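Local structure of agarase (Microbulbifer thermotolerans, 3WZ1) at residues Tyr100-Glu105 with Phe271-Pro276; Glu128-Ile133 with Val189-Arg194; Asp27-Glu32 with Ser67-Gly72; Ser91-Ala96 with Tyr233-Met238. The protein hydrolyses, through the GH16 catalytic domain described here, internal beta-1,4-galactosidic linkages of agarose, giving mainly neoagarotetraose. All coordinates share one frame; numbering follows the deposited sequence.

All four contacts lie within the GH16 catalytic domain, a beta-jelly roll. Contact 3 closes first along the chain; contact 2 is nested within the loops closed by contacts 1 and 4, which themselves alternate. Contacts 1 and 2 have centres 11 Å apart and share neighbouring strands 102-109 and 187-195, bonded backbone to backbone. Contact 4 lies about 13 Å from contact 2, centre to centre, and its Ala234 packs on Phe271 of contact 1. Contact 3, at one of two sodium sites, lies 23 Å centre to centre from contacts 1 and 2 but 15 Å from contact 4, where its Ser67 touches Ile92; contact 2 holds a ligand of the other and the predicted nucleophile, Glu129.

Contact 1. Residues Tyr100-Glu105 with Phe271-Pro276; sequences YPVYME and FYKPVP
Lys273 passes its aliphatic chain across Val102, CD 3.9 Å from CG2 of that valine, and carries its ammonium on to the carbonyl of Pro101. Bends at chi2 and chi3 (-72° and -70°) fold the chain back, so that NZ reaches Pro101 O at 2.8 Å from above the carbonyl plane. A water accepts from the same NZ at 2.7 Å and donates to Tyr100 O. Beside this grip the prolines meet, Pro101 CG 3.7 Å from Pro274 CG. Further along, the antiparallel strands pair through Tyr103 and Tyr272, whose N-H groups each bond the other's carbonyl; Tyr103 N to Tyr272 O measures 2.8 Å. On the opposite sheet face Met104 CB packs against CD2 of the Phe271 ring at 3.9 Å. A methionine in place of Lys273 would probably leave Pro101 O and the water without their donor. The ammonium reaches two successive carbonyls, Pro101 O directly and Tyr100 O, that of the cis peptide, through water, consistent with electrostatic fastening of this turn to the strand.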
loop_
_atom_site.group_PDB
_atom_site.type_symbol
_atom_site.label_atom_id
_atom_site.label_comp_id
_atom_site.label_asym_id
_atom_site.label_seq_id
_atom_site.Cartn_x
_atom_site.Cartn_y
_atom_site.Cartn_z
ATOM N N TYR A 100 -9.808 -5.471 -11.920
ATOM C CA TYR A 100 -11.081 -4.791 -11.701
ATOM C C TYR A 100 -12.211 -5.682 -12.219
ATOM O O TYR A 100 -11.985 -6.505 -13.103
ATOM C CB TYR A 100 -11.123 -3.444 -12.416
ATOM C CG TYR A 100 -11.264 -3.556 -13.917
ATOM C CD1 TYR A 100 -12.515 -3.708 -14.495
ATOM C CD2 TYR A 100 -10.157 -3.506 -14.758
ATOM C CE1 TYR A 100 -12.663 -3.821 -15.865
ATOM C CE2 TYR A 100 -10.298 -3.657 -16.132
ATOM C CZ TYR A 100 -11.568 -3.796 -16.675
ATOM O OH TYR A 100 -11.737 -3.887 -18.053
ATOM N N PRO A 101 -13.413 -5.543 -11.653
ATOM C CA PRO A 101 -13.747 -4.755 -10.480
ATOM C C PRO A 101 -13.344 -5.471 -9.196
ATOM O O PRO A 101 -13.558 -6.683 -9.054
ATOM C CB PRO A 101 -15.272 -4.637 -10.553
ATOM C CG PRO A 101 -15.700 -5.896 -11.255
ATOM C CD PRO A 101 -14.580 -6.268 -12.193
ATOM N N VAL A 102 -12.780 -4.716 -8.257
ATOM C CA VAL A 102 -12.361 -5.292 -7.005
ATOM C C VAL A 102 -12.229 -4.210 -5.949
ATOM O O VAL A 102 -11.771 -3.112 -6.255
ATOM C CB VAL A 102 -11.021 -6.070 -7.171
ATOM C CG1 VAL A 102 -9.894 -5.140 -7.622
ATOM C CG2 VAL A 102 -10.656 -6.825 -5.902
ATOM N N TYR A 103 -12.659 -4.524 -4.728
ATOM C CA TYR A 103 -12.429 -3.645 -3.572
ATOM C C TYR A 103 -11.238 -4.191 -2.803
ATOM O O TYR A 103 -11.220 -5.366 -2.474
ATOM C CB TYR A 103 -13.663 -3.585 -2.651
ATOM C CG TYR A 103 -13.471 -2.698 -1.449
ATOM C CD1 TYR A 103 -13.471 -1.309 -1.577
ATOM C CD2 TYR A 103 -13.248 -3.239 -0.180
ATOM C CE1 TYR A 103 -13.280 -0.483 -0.489
ATOM C CE2 TYR A 103 -13.037 -2.412 0.908
ATOM C CZ TYR A 103 -13.045 -1.038 0.748
ATOM O OH TYR A 103 -12.848 -0.206 1.833
ATOM N N MET A 104 -10.260 -3.333 -2.521
ATOM C CA MET A 104 -8.972 -3.744 -1.941
ATOM C C MET A 104 -8.704 -2.878 -0.717
ATOM O O MET A 104 -8.660 -1.659 -0.848
ATOM C CB MET A 104 -7.860 -3.523 -2.972
ATOM C CG MET A 104 -8.217 -4.030 -4.354
ATOM S SD MET A 104 -6.917 -3.786 -5.613
ATOM C CE MET A 104 -6.860 -2.013 -5.717
ATOM N N GLU A 105 -8.516 -3.496 0.449
ATOM C CA GLU A 105 -8.465 -2.745 1.706
ATOM C C GLU A 105 -7.447 -3.310 2.666
ATOM O O GLU A 105 -7.317 -4.533 2.792
ATOM C CB GLU A 105 -9.848 -2.762 2.347
ATOM C CG GLU A 105 -10.003 -1.857 3.562
ATOM C CD GLU A 105 -11.254 -2.210 4.318
ATOM O OE1 GLU A 105 -11.208 -3.198 5.093
ATOM O OE2 GLU A 105 -12.213 -1.481 4.155
ATOM N N PHE A 271 -9.911 -8.386 0.123
ATOM C CA PHE A 271 -10.254 -8.073 -1.241
ATOM C C PHE A 271 -11.609 -8.674 -1.520
ATOM O O PHE A 271 -11.849 -9.824 -1.139
ATOM C CB PHE A 271 -9.207 -8.673 -2.193
ATOM C CG PHE A 271 -7.789 -8.391 -1.792
ATOM C CD1 PHE A 271 -7.135 -9.226 -0.919
ATOM C CD2 PHE A 271 -7.119 -7.282 -2.279
ATOM C CE1 PHE A 271 -5.830 -8.951 -0.516
ATOM C CE2 PHE A 271 -5.818 -7.013 -1.888
ATOM C CZ PHE A 271 -5.185 -7.844 -1.018
ATOM N N TYR A 272 -12.488 -7.920 -2.187
ATOM C CA TYR A 272 -13.821 -8.441 -2.535
ATOM C C TYR A 272 -14.140 -8.184 -3.989
ATOM O O TYR A 272 -13.800 -7.125 -4.537
ATOM C CB TYR A 272 -14.923 -7.787 -1.674
ATOM C CG TYR A 272 -14.857 -8.101 -0.193
ATOM C CD1 TYR A 272 -14.043 -7.369 0.648
ATOM C CD2 TYR A 272 -15.612 -9.145 0.372
ATOM C CE1 TYR A 272 -13.963 -7.651 1.997
ATOM C CE2 TYR A 272 -15.531 -9.422 1.725
ATOM C CZ TYR A 272 -14.711 -8.668 2.532
ATOM O OH TYR A 272 -14.642 -8.958 3.894
ATOM N N LYS A 273 -14.859 -9.144 -4.577
ATOM C CA LYS A 273 -15.332 -9.062 -5.943
ATOM C C LYS A 273 -16.847 -8.913 -5.932
ATOM O O LYS A 273 -17.520 -9.591 -5.164
ATOM C CB LYS A 273 -14.974 -10.336 -6.689
ATOM C CG LYS A 273 -13.489 -10.625 -6.711
ATOM C CD LYS A 273 -12.741 -9.672 -7.615
ATOM C CE LYS A 273 -13.022 -9.899 -9.092
ATOM N NZ LYS A 273 -12.212 -8.982 -9.952
ATOM N N PRO A 274 -17.379 -8.032 -6.778
ATOM C CA PRO A 274 -18.827 -7.897 -6.828
ATOM C C PRO A 274 -19.402 -8.998 -7.725
ATOM O O PRO A 274 -18.943 -9.182 -8.865
ATOM C CB PRO A 274 -19.012 -6.491 -7.408
ATOM C CG PRO A 274 -17.851 -6.316 -8.324
ATOM C CD PRO A 274 -16.707 -7.099 -7.705
ATOM N N VAL A 275 -20.371 -9.749 -7.198
ATOM C CA VAL A 275 -20.943 -10.893 -7.888
ATOM C C VAL A 275 -22.461 -10.863 -7.744
ATOM O O VAL A 275 -22.982 -10.316 -6.787
ATOM C CB VAL A 275 -20.382 -12.222 -7.366
ATOM C CG1 VAL A 275 -18.855 -12.250 -7.499
ATOM C CG2 VAL A 275 -20.804 -12.470 -5.929
ATOM N N PRO A 276 -23.179 -11.402 -8.731
ATOM C CA PRO A 276 -24.624 -11.497 -8.587
ATOM C C PRO A 276 -25.064 -12.215 -7.307
ATOM O O PRO A 276 -24.459 -13.202 -6.893
ATOM C CB PRO A 276 -25.020 -12.338 -9.805
ATOM C CG PRO A 276 -23.961 -12.070 -10.800
ATOM C CD PRO A 276 -22.711 -11.994 -9.992
HETATM O O HOH W 1 -12.531 -9.424 -12.612
#

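Contact 2. Residues Glu128-Ile133 with Val189-Arg194; sequences EEIDVI and VGVYWR. With NA (sodium ion), chain C.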
loop_
_atom_site.group_PDB
_atom_site.type_symbol
_atom_site.label_atom_id
_atom_site.label_comp_id
_atom_site.label_asym_id
_atom_site.label_seq_id
_atom_site.Cartn_x
_atom_site.Cartn_y
_atom_site.Cartn_z
ATOM N N GLU A 128 1.394 0.328 -14.648
ATOM C CA GLU A 128 0.127 0.745 -14.044
ATOM C C GLU A 128 0.136 0.425 -12.557
ATOM O O GLU A 128 0.442 -0.710 -12.167
ATOM C CB GLU A 128 -1.064 0.082 -14.760
ATOM C CG GLU A 128 -1.193 0.527 -16.211
ATOM C CD GLU A 128 -2.272 -0.166 -16.995
ATOM O OE1 GLU A 128 -3.175 -0.809 -16.399
ATOM O OE2 GLU A 128 -2.186 -0.064 -18.254
ATOM N N GLU A 129 -0.200 1.431 -11.746
ATOM C CA GLU A 129 -0.073 1.374 -10.290
ATOM C C GLU A 129 -1.258 2.043 -9.613
ATOM O O GLU A 129 -1.674 3.129 -10.027
ATOM C CB GLU A 129 1.222 2.079 -9.854
ATOM C CG GLU A 129 1.356 2.336 -8.347
ATOM C CD GLU A 129 2.695 2.934 -7.945
ATOM O OE1 GLU A 129 3.633 2.965 -8.779
ATOM O OE2 GLU A 129 2.828 3.373 -6.786
ATOM N N ILE A 130 -1.775 1.413 -8.555
ATOM C CA ILE A 130 -2.765 2.032 -7.667
ATOM C C ILE A 130 -2.207 2.015 -6.249
ATOM O O ILE A 130 -1.787 0.958 -5.770
ATOM C CB ILE A 130 -4.110 1.297 -7.725
ATOM C CG1 ILE A 130 -4.688 1.392 -9.146
ATOM C CG2 ILE A 130 -5.108 1.871 -6.721
ATOM C CD1 ILE A 130 -5.848 0.460 -9.436
ATOM N N ASP A 131 -2.173 3.186 -5.604
ATOM C CA ASP A 131 -1.686 3.331 -4.220
ATOM C C ASP A 131 -2.821 3.514 -3.227
ATOM O O ASP A 131 -3.466 4.592 -3.205
ATOM C CB ASP A 131 -0.772 4.530 -4.135
ATOM C CG ASP A 131 0.306 4.473 -5.154
ATOM O OD1 ASP A 131 1.080 3.476 -5.083
ATOM O OD2 ASP A 131 0.354 5.357 -6.028
ATOM N N VAL A 132 -3.014 2.517 -2.370
ATOM C CA VAL A 132 -4.122 2.522 -1.411
ATOM C C VAL A 132 -3.646 3.172 -0.111
ATOM O O VAL A 132 -4.115 4.255 0.242
ATOM C CB VAL A 132 -4.708 1.106 -1.198
ATOM C CG1 VAL A 132 -5.843 1.128 -0.186
ATOM C CG2 VAL A 132 -5.197 0.524 -2.522
ATOM N N ILE A 133 -2.698 2.537 0.593
ATOM C CA ILE A 133 -1.945 3.224 1.660
ATOM C C ILE A 133 -0.591 3.643 1.101
ATOM O O ILE A 133 0.193 2.810 0.604
ATOM C CB ILE A 133 -1.756 2.389 2.951
ATOM C CG1 ILE A 133 -3.099 1.996 3.555
ATOM C CG2 ILE A 133 -0.889 3.151 3.959
ATOM C CD1 ILE A 133 -3.001 1.152 4.799
ATOM N N VAL A 189 -7.948 1.537 5.082
ATOM C CA VAL A 189 -7.928 2.334 3.874
ATOM C C VAL A 189 -8.196 1.373 2.734
ATOM O O VAL A 189 -7.549 0.336 2.621
ATOM C CB VAL A 189 -6.590 3.068 3.676
ATOM C CG1 VAL A 189 -6.653 3.985 2.485
ATOM C CG2 VAL A 189 -6.254 3.857 4.930
ATOM N N GLY A 190 -9.175 1.702 1.905
ATOM C CA GLY A 190 -9.533 0.850 0.793
ATOM C C GLY A 190 -9.755 1.602 -0.501
ATOM O O GLY A 190 -10.022 2.803 -0.513
ATOM N N VAL A 191 -9.587 0.894 -1.617
ATOM C CA VAL A 191 -9.966 1.441 -2.920
ATOM C C VAL A 191 -10.924 0.482 -3.611
ATOM O O VAL A 191 -10.717 -0.741 -3.603
ATOM C CB VAL A 191 -8.738 1.721 -3.818
ATOM C CG1 VAL A 191 -9.138 2.129 -5.240
ATOM C CG2 VAL A 191 -7.889 2.818 -3.219
ATOM N N TYR A 192 -11.981 1.052 -4.200
ATOM C CA TYR A 192 -12.760 0.322 -5.177
ATOM C C TYR A 192 -12.183 0.639 -6.534
ATOM O O TYR A 192 -12.337 1.760 -7.040
ATOM C CB TYR A 192 -14.241 0.674 -5.135
ATOM C CG TYR A 192 -15.122 -0.193 -6.039
ATOM C CD1 TYR A 192 -14.719 -1.457 -6.466
ATOM C CD2 TYR A 192 -16.385 0.247 -6.427
ATOM C CE1 TYR A 192 -15.527 -2.242 -7.269
ATOM C CE2 TYR A 192 -17.202 -0.541 -7.199
ATOM C CZ TYR A 192 -16.768 -1.777 -7.627
ATOM O OH TYR A 192 -17.606 -2.573 -8.416
ATOM N N TRP A 193 -11.477 -0.345 -7.089
ATOM C CA TRP A 193 -10.996 -0.288 -8.455
ATOM C C TRP A 193 -12.127 -0.863 -9.297
ATOM O O TRP A 193 -12.218 -2.074 -9.511
ATOM C CB TRP A 193 -9.716 -1.093 -8.575
ATOM C CG TRP A 193 -9.110 -1.239 -9.938
ATOM C CD1 TRP A 193 -9.317 -0.463 -11.038
ATOM C CD2 TRP A 193 -8.143 -2.221 -10.310
ATOM N NE1 TRP A 193 -8.545 -0.913 -12.089
ATOM C CE2 TRP A 193 -7.828 -2.012 -11.671
ATOM C CE3 TRP A 193 -7.520 -3.280 -9.621
ATOM C CZ2 TRP A 193 -6.902 -2.799 -12.334
ATOM C CZ3 TRP A 193 -6.634 -4.078 -10.292
ATOM C CH2 TRP A 193 -6.318 -3.827 -11.639
ATOM N N ARG A 194 -13.023 0.022 -9.733
ATOM C CA ARG A 194 -14.266 -0.385 -10.393
ATOM C C ARG A 194 -14.076 -0.768 -11.849
ATOM O O ARG A 194 -14.618 -1.780 -12.299
ATOM C CB ARG A 194 -15.321 0.711 -10.294
ATOM C CG ARG A 194 -16.703 0.291 -10.784
ATOM C CD ARG A 194 -17.628 1.497 -10.770
ATOM N NE ARG A 194 -17.369 2.368 -11.911
ATOM C CZ ARG A 194 -17.931 3.550 -12.103
ATOM N NH1 ARG A 194 -18.781 4.057 -11.216
ATOM N NH2 ARG A 194 -17.644 4.219 -13.204
HETATM NA NA NA C . -4.203 -0.299 -19.305
HETATM O O HOH W 2 -3.634 -2.273 -20.916
#
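Ile130 reaches across to Trp193 by a single branch. Its CB points toward strand 189-194, and CG1, set anti to the carbonyl carbon (chi1 -63°), leads on to CD1, which sits over one face of the indole. There CD1 lies 3.6 Å from the centroid of the five-membered ring and 11° off its normal, a CH-pi contact. The other branch, CG2, meets Val191 CG1 more loosely at 4.3 Å. Val132 continues the row: CG2 packs on Val191 CG2 at 3.6 Å, while CG1 rests 3.4 Å from Val189 O. Beyond it, Ile133 CG1 lies against Val189 CB at 3.7 Å. The indole NE1 is bonded to Leu228 O, which helps fix the ring's rotation. Replacing Trp193 with an alanine would probably take the flat surface from under Ile130 CD1 and leave Leu228 O without its donor. At the far end Glu128 OE2 binds a sodium ion at 2.3 Å, with Thr226, Gly227 and Ser229 as further ligands. Val132 and Ile133 both face Phe119, a classic beta bulge; with Glu129 as predicted nucleophile and Glu134 as predicted proton donor, the bulged strand matches the catalytic EXDXXE motif of GH16 enzymes.

Contact 3. Residues Asp27-Glu32 with Ser67-Gly72; sequences DDFNYE and SYVSGG. With NA (sodium ion), chain B.
With chi1 at 51°, Tyr31 CG stands between the backbone N and the carbonyl carbon, which turns one ring face to Val69, whose CG1 lies anti to the backbone N (chi1 -174°). That methyl sits 4.1 Å from the ring centroid and 17° off the normal, a CH-pi contact, and also touches Phe29 CB at 3.7 Å, so the valine wedges between two aromatic residues. Asp27 steadies both: its OD1 accepts from Phe29 N, forming an Asx turn, and its OD2 accepts from Tyr31 OH at 2.7 Å. Glu32, bent at chi2, clasps the end of strand 67-70 with both carboxylate oxygens, each through its syn lone pair: OE1 takes the Ser70 hydroxyl at 2.7 Å, and OE2 takes Gly71 N at 3.1 Å. One water stitches the two segments, donating to Phe29 O and Tyr31 O while accepting from Gly72 N at 2.6 Å. Asp28 O and Gly72 O stand 3.4 Å apart because both bind the sodium ion, whose site Asp4 and Asp267 complete. The cation probably offsets the repulsion between these carbonyl dipoles, so the loop and the end of strand 67-70 are held by metal, water and carboxylate together.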
loop_
_atom_site.group_PDB
_atom_site.type_symbol
_atom_site.label_atom_id
_atom_site.label_comp_id
_atom_site.label_asym_id
_atom_site.label_seq_id
_atom_site.Cartn_x
_atom_site.Cartn_y
_atom_site.Cartn_z
ATOM N N ASP A 27 -6.209 -11.943 3.839
ATOM C CA ASP A 27 -5.340 -12.521 4.874
ATOM C C ASP A 27 -5.423 -11.622 6.108
ATOM O O ASP A 27 -5.139 -10.443 6.012
ATOM C CB ASP A 27 -3.891 -12.670 4.355
ATOM C CG ASP A 27 -3.041 -13.624 5.190
ATOM O OD1 ASP A 27 -3.459 -13.978 6.312
ATOM O OD2 ASP A 27 -1.931 -14.006 4.723
ATOM N N ASP A 28 -5.810 -12.193 7.251
ATOM C CA ASP A 28 -5.779 -11.468 8.518
ATOM C C ASP A 28 -4.595 -11.836 9.419
ATOM O O ASP A 28 -4.531 -11.417 10.567
ATOM C CB ASP A 28 -7.131 -11.544 9.259
ATOM C CG ASP A 28 -7.504 -12.941 9.680
ATOM O OD1 ASP A 28 -6.778 -13.915 9.338
ATOM O OD2 ASP A 28 -8.553 -13.078 10.361
ATOM N N PHE A 29 -3.647 -12.601 8.880
ATOM C CA PHE A 29 -2.323 -12.745 9.487
ATOM C C PHE A 29 -2.358 -13.347 10.890
ATOM O O PHE A 29 -1.549 -13.012 11.749
ATOM C CB PHE A 29 -1.579 -11.393 9.453
ATOM C CG PHE A 29 -1.349 -10.888 8.051
ATOM C CD1 PHE A 29 -0.533 -11.588 7.174
ATOM C CD2 PHE A 29 -1.974 -9.726 7.595
ATOM C CE1 PHE A 29 -0.355 -11.155 5.888
ATOM C CE2 PHE A 29 -1.793 -9.286 6.303
ATOM C CZ PHE A 29 -0.971 -10.003 5.453
ATOM N N ASN A 30 -3.270 -14.284 11.087
ATOM C CA ASN A 30 -3.360 -15.005 12.351
ATOM C C ASN A 30 -2.618 -16.335 12.271
ATOM O O ASN A 30 -3.189 -17.435 12.365
ATOM C CB ASN A 30 -4.819 -15.154 12.776
ATOM C CG ASN A 30 -5.399 -13.848 13.240
ATOM O OD1 ASN A 30 -6.362 -13.352 12.668
ATOM N ND2 ASN A 30 -4.805 -13.270 14.260
ATOM N N TYR A 31 -1.321 -16.206 12.063
ATOM C CA TYR A 31 -0.403 -17.343 12.041
ATOM C C TYR A 31 0.981 -16.819 12.353
ATOM O O TYR A 31 1.215 -15.598 12.372
ATOM C CB TYR A 31 -0.412 -18.067 10.693
ATOM C CG TYR A 31 -0.231 -17.183 9.465
ATOM C CD1 TYR A 31 -1.324 -16.588 8.844
ATOM C CD2 TYR A 31 1.034 -16.988 8.909
ATOM C CE1 TYR A 31 -1.157 -15.789 7.737
ATOM C CE2 TYR A 31 1.210 -16.210 7.790
ATOM C CZ TYR A 31 0.114 -15.607 7.200
ATOM O OH TYR A 31 0.285 -14.824 6.063
ATOM N N GLU A 32 1.912 -17.737 12.597
ATOM C CA GLU A 32 3.282 -17.365 12.927
ATOM C C GLU A 32 4.167 -17.681 11.715
ATOM O O GLU A 32 4.260 -18.833 11.288
ATOM C CB GLU A 32 3.744 -18.112 14.187
ATOM C CG GLU A 32 2.975 -17.714 15.437
ATOM C CD GLU A 32 3.167 -16.251 15.811
ATOM O OE1 GLU A 32 4.327 -15.784 15.810
ATOM O OE2 GLU A 32 2.151 -15.564 16.111
ATOM N N SER A 67 10.450 -8.694 6.928
ATOM C CA SER A 67 9.016 -8.984 7.063
ATOM C C SER A 67 8.821 -10.235 7.903
ATOM O O SER A 67 9.638 -11.152 7.863
ATOM C CB SER A 67 8.381 -9.165 5.676
ATOM O OG SER A 67 8.995 -10.210 4.944
ATOM N N TYR A 68 7.742 -10.268 8.679
ATOM C CA TYR A 68 7.381 -11.452 9.452
ATOM C C TYR A 68 5.921 -11.318 9.863
ATOM O O TYR A 68 5.347 -10.227 9.802
ATOM C CB TYR A 68 8.288 -11.648 10.692
ATOM C CG TYR A 68 8.275 -10.536 11.693
ATOM C CD1 TYR A 68 9.120 -9.432 11.557
ATOM C CD2 TYR A 68 7.418 -10.573 12.771
ATOM C CE1 TYR A 68 9.114 -8.399 12.490
ATOM C CE2 TYR A 68 7.416 -9.550 13.709
ATOM C CZ TYR A 68 8.257 -8.473 13.558
ATOM O OH TYR A 68 8.229 -7.445 14.489
ATOM N N VAL A 69 5.337 -12.434 10.256
ATOM C CA VAL A 69 3.953 -12.464 10.713
ATOM C C VAL A 69 3.954 -13.015 12.133
ATOM O O VAL A 69 4.459 -14.117 12.386
ATOM C CB VAL A 69 3.035 -13.290 9.786
ATOM C CG1 VAL A 69 1.586 -13.150 10.236
ATOM C CG2 VAL A 69 3.166 -12.829 8.342
ATOM N N SER A 70 3.386 -12.250 13.049
ATOM C CA SER A 70 3.283 -12.669 14.449
ATOM C C SER A 70 2.240 -11.868 15.214
ATOM O O SER A 70 2.005 -10.700 14.933
ATOM C CB SER A 70 4.627 -12.525 15.157
ATOM O OG SER A 70 4.588 -13.200 16.419
ATOM N N GLY A 71 1.633 -12.512 16.203
ATOM C CA GLY A 71 0.716 -11.824 17.106
ATOM C C GLY A 71 -0.478 -11.204 16.411
ATOM O O GLY A 71 -0.978 -10.165 16.866
ATOM N N GLY A 72 -0.907 -11.819 15.303
ATOM C CA GLY A 72 -2.081 -11.388 14.520
ATOM C C GLY A 72 -1.803 -10.289 13.488
ATOM O O GLY A 72 -2.733 -9.734 12.887
HETATM NA NA NA B . -4.843 -9.582 11.955
HETATM O O HOH W 3 0.192 -13.515 13.658
HETATM O O HOH W 4 6.587 -15.267 13.819
#

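Contact 4. Residues Ser91-Ala96 with Tyr233-Met238; sequences SITSKA and YAIINM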
loop_
_atom_site.group_PDB
_atom_site.type_symbol
_atom_site.label_atom_id
_atom_site.label_comp_id
_atom_site.label_asym_id
_atom_site.label_seq_id
_atom_site.Cartn_x
_atom_site.Cartn_y
_atom_site.Cartn_z
ATOM N N SER A 91 9.176 -6.215 2.581
ATOM C CA SER A 91 8.275 -6.173 1.442
ATOM C C SER A 91 7.742 -7.551 1.186
ATOM O O SER A 91 8.512 -8.509 1.206
ATOM C CB SER A 91 8.990 -5.683 0.184
ATOM O OG SER A 91 8.105 -5.679 -0.926
ATOM N N ILE A 92 6.438 -7.662 0.943
ATOM C CA ILE A 92 5.837 -8.898 0.450
ATOM C C ILE A 92 4.926 -8.551 -0.723
ATOM O O ILE A 92 4.405 -7.417 -0.827
ATOM C CB ILE A 92 5.093 -9.698 1.568
ATOM C CG1 ILE A 92 3.699 -9.104 1.872
ATOM C CG2 ILE A 92 5.952 -9.830 2.822
ATOM C CD1 ILE A 92 2.892 -10.002 2.787
ATOM N N THR A 93 4.754 -9.522 -1.626
ATOM C CA THR A 93 3.967 -9.358 -2.839
ATOM C C THR A 93 3.070 -10.581 -3.019
ATOM O O THR A 93 3.473 -11.716 -2.727
ATOM C CB THR A 93 4.904 -9.180 -4.068
ATOM O OG1 THR A 93 5.670 -7.976 -3.926
ATOM C CG2 THR A 93 4.131 -9.105 -5.351
ATOM N N SER A 94 1.850 -10.361 -3.501
ATOM C CA SER A 94 0.955 -11.490 -3.783
ATOM C C SER A 94 1.520 -12.346 -4.926
ATOM O O SER A 94 2.137 -11.846 -5.860
ATOM C CB SER A 94 -0.468 -11.010 -4.107
ATOM O OG SER A 94 -0.556 -10.265 -5.308
ATOM N N LYS A 95 1.308 -13.651 -4.827
ATOM C CA LYS A 95 1.745 -14.554 -5.893
ATOM C C LYS A 95 0.887 -14.421 -7.152
ATOM O O LYS A 95 1.381 -14.639 -8.271
ATOM C CB LYS A 95 1.751 -16.000 -5.393
ATOM C CG LYS A 95 2.860 -16.247 -4.399
ATOM C CD LYS A 95 3.000 -17.709 -4.018
ATOM C CE LYS A 95 4.358 -18.005 -3.391
ATOM N NZ LYS A 95 4.415 -19.454 -3.010
ATOM N N ALA A 96 -0.369 -14.034 -6.970
ATOM C CA ALA A 96 -1.294 -13.839 -8.082
ATOM C C ALA A 96 -1.831 -12.413 -8.055
ATOM O O ALA A 96 -1.928 -11.835 -6.986
ATOM C CB ALA A 96 -2.444 -14.815 -7.957
ATOM N N TYR A 233 -0.517 -6.803 -8.930
ATOM C CA TYR A 233 -0.126 -7.564 -7.756
ATOM C C TYR A 233 -0.237 -6.683 -6.518
ATOM O O TYR A 233 0.088 -5.488 -6.570
ATOM C CB TYR A 233 1.313 -8.092 -7.904
ATOM C CG TYR A 233 1.406 -9.079 -9.042
ATOM C CD1 TYR A 233 1.587 -8.647 -10.348
ATOM C CD2 TYR A 233 1.244 -10.436 -8.802
ATOM C CE1 TYR A 233 1.592 -9.549 -11.392
ATOM C CE2 TYR A 233 1.254 -11.345 -9.849
ATOM C CZ TYR A 233 1.429 -10.881 -11.123
ATOM O OH TYR A 233 1.431 -11.780 -12.181
ATOM N N ALA A 234 -0.695 -7.271 -5.418
ATOM C CA ALA A 234 -0.717 -6.584 -4.134
ATOM C C ALA A 234 0.671 -6.559 -3.525
ATOM O O ALA A 234 1.335 -7.601 -3.472
ATOM C CB ALA A 234 -1.688 -7.287 -3.205
ATOM N N ILE A 235 1.087 -5.393 -3.027
ATOM C CA ILE A 235 2.399 -5.227 -2.429
ATOM C C ILE A 235 2.231 -4.496 -1.109
ATOM O O ILE A 235 1.525 -3.484 -1.016
ATOM C CB ILE A 235 3.345 -4.429 -3.361
ATOM C CG1 ILE A 235 3.372 -5.059 -4.770
ATOM C CG2 ILE A 235 4.732 -4.333 -2.767
ATOM C CD1 ILE A 235 4.059 -4.191 -5.808
ATOM N N ILE A 236 2.897 -5.022 -0.094
ATOM C CA ILE A 236 2.923 -4.386 1.225
ATOM C C ILE A 236 4.387 -4.163 1.524
ATOM O O ILE A 236 5.157 -5.117 1.581
ATOM C CB ILE A 236 2.279 -5.252 2.307
ATOM C CG1 ILE A 236 0.834 -5.635 1.930
ATOM C CG2 ILE A 236 2.311 -4.488 3.638
ATOM C CD1 ILE A 236 0.320 -6.849 2.679
ATOM N N ASN A 237 4.801 -2.916 1.697
ATOM C CA ASN A 237 6.200 -2.655 1.944
ATOM C C ASN A 237 6.402 -1.391 2.741
ATOM O O ASN A 237 5.429 -0.695 3.061
ATOM C CB ASN A 237 6.999 -2.636 0.623
ATOM C CG ASN A 237 6.818 -1.365 -0.182
ATOM O OD1 ASN A 237 6.461 -0.314 0.354
ATOM N ND2 ASN A 237 7.088 -1.439 -1.474
ATOM N N MET A 238 7.662 -1.100 3.069
ATOM C CA MET A 238 8.080 0.281 3.249
ATOM C C MET A 238 9.041 0.633 2.135
ATOM O O MET A 238 9.667 -0.237 1.535
ATOM C CB MET A 238 8.749 0.556 4.586
ATOM C CG MET A 238 7.777 0.750 5.742
ATOM S SD MET A 238 8.532 1.370 7.247
ATOM C CE MET A 238 9.223 -0.097 7.942
#
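Ile92 and Ile236 lie side by side and point the same way, their CD1 atoms 4.1 Å apart on one face of the sheet. Ile92 places CG1 between its backbone N and carbonyl carbon (chi1 79°), which leans that branch against Ile236 CB. The other face carries a second row: Thr93 runs alongside Ile235, its OG1 3.8 Å from CG1 of the isoleucine and bonded to Gly49 O. Ser91 OG, also bonded to Gly49 O, rests 3.6 Å from Asn237 CB. Between the two rows the backbones pair antiparallel, Ile92 N to Ile236 O and Ile236 N to Ile92 O, both 2.9 Å. Both strands lie inside a sheet of the GH16 jelly roll, flanked here by strands 46-48 and 116-123: the Ile92 and Ile236 face packs on Leu74 of strand 73-80, whereas the Ile235 side chain, which also touches Trp120, approaches that of predicted nucleophile Glu129 to about 8 Å. Further along, Ser94 N bonds Ala234 O, but Ala234 N turns to Ser94 OG at 3.0 Å. That hydroxyl donates to Ala96 O at 2.7 Å, and the Tyr233 ring brings its edge to the turn, CD2 lying 3.4 Å from Ser94 O.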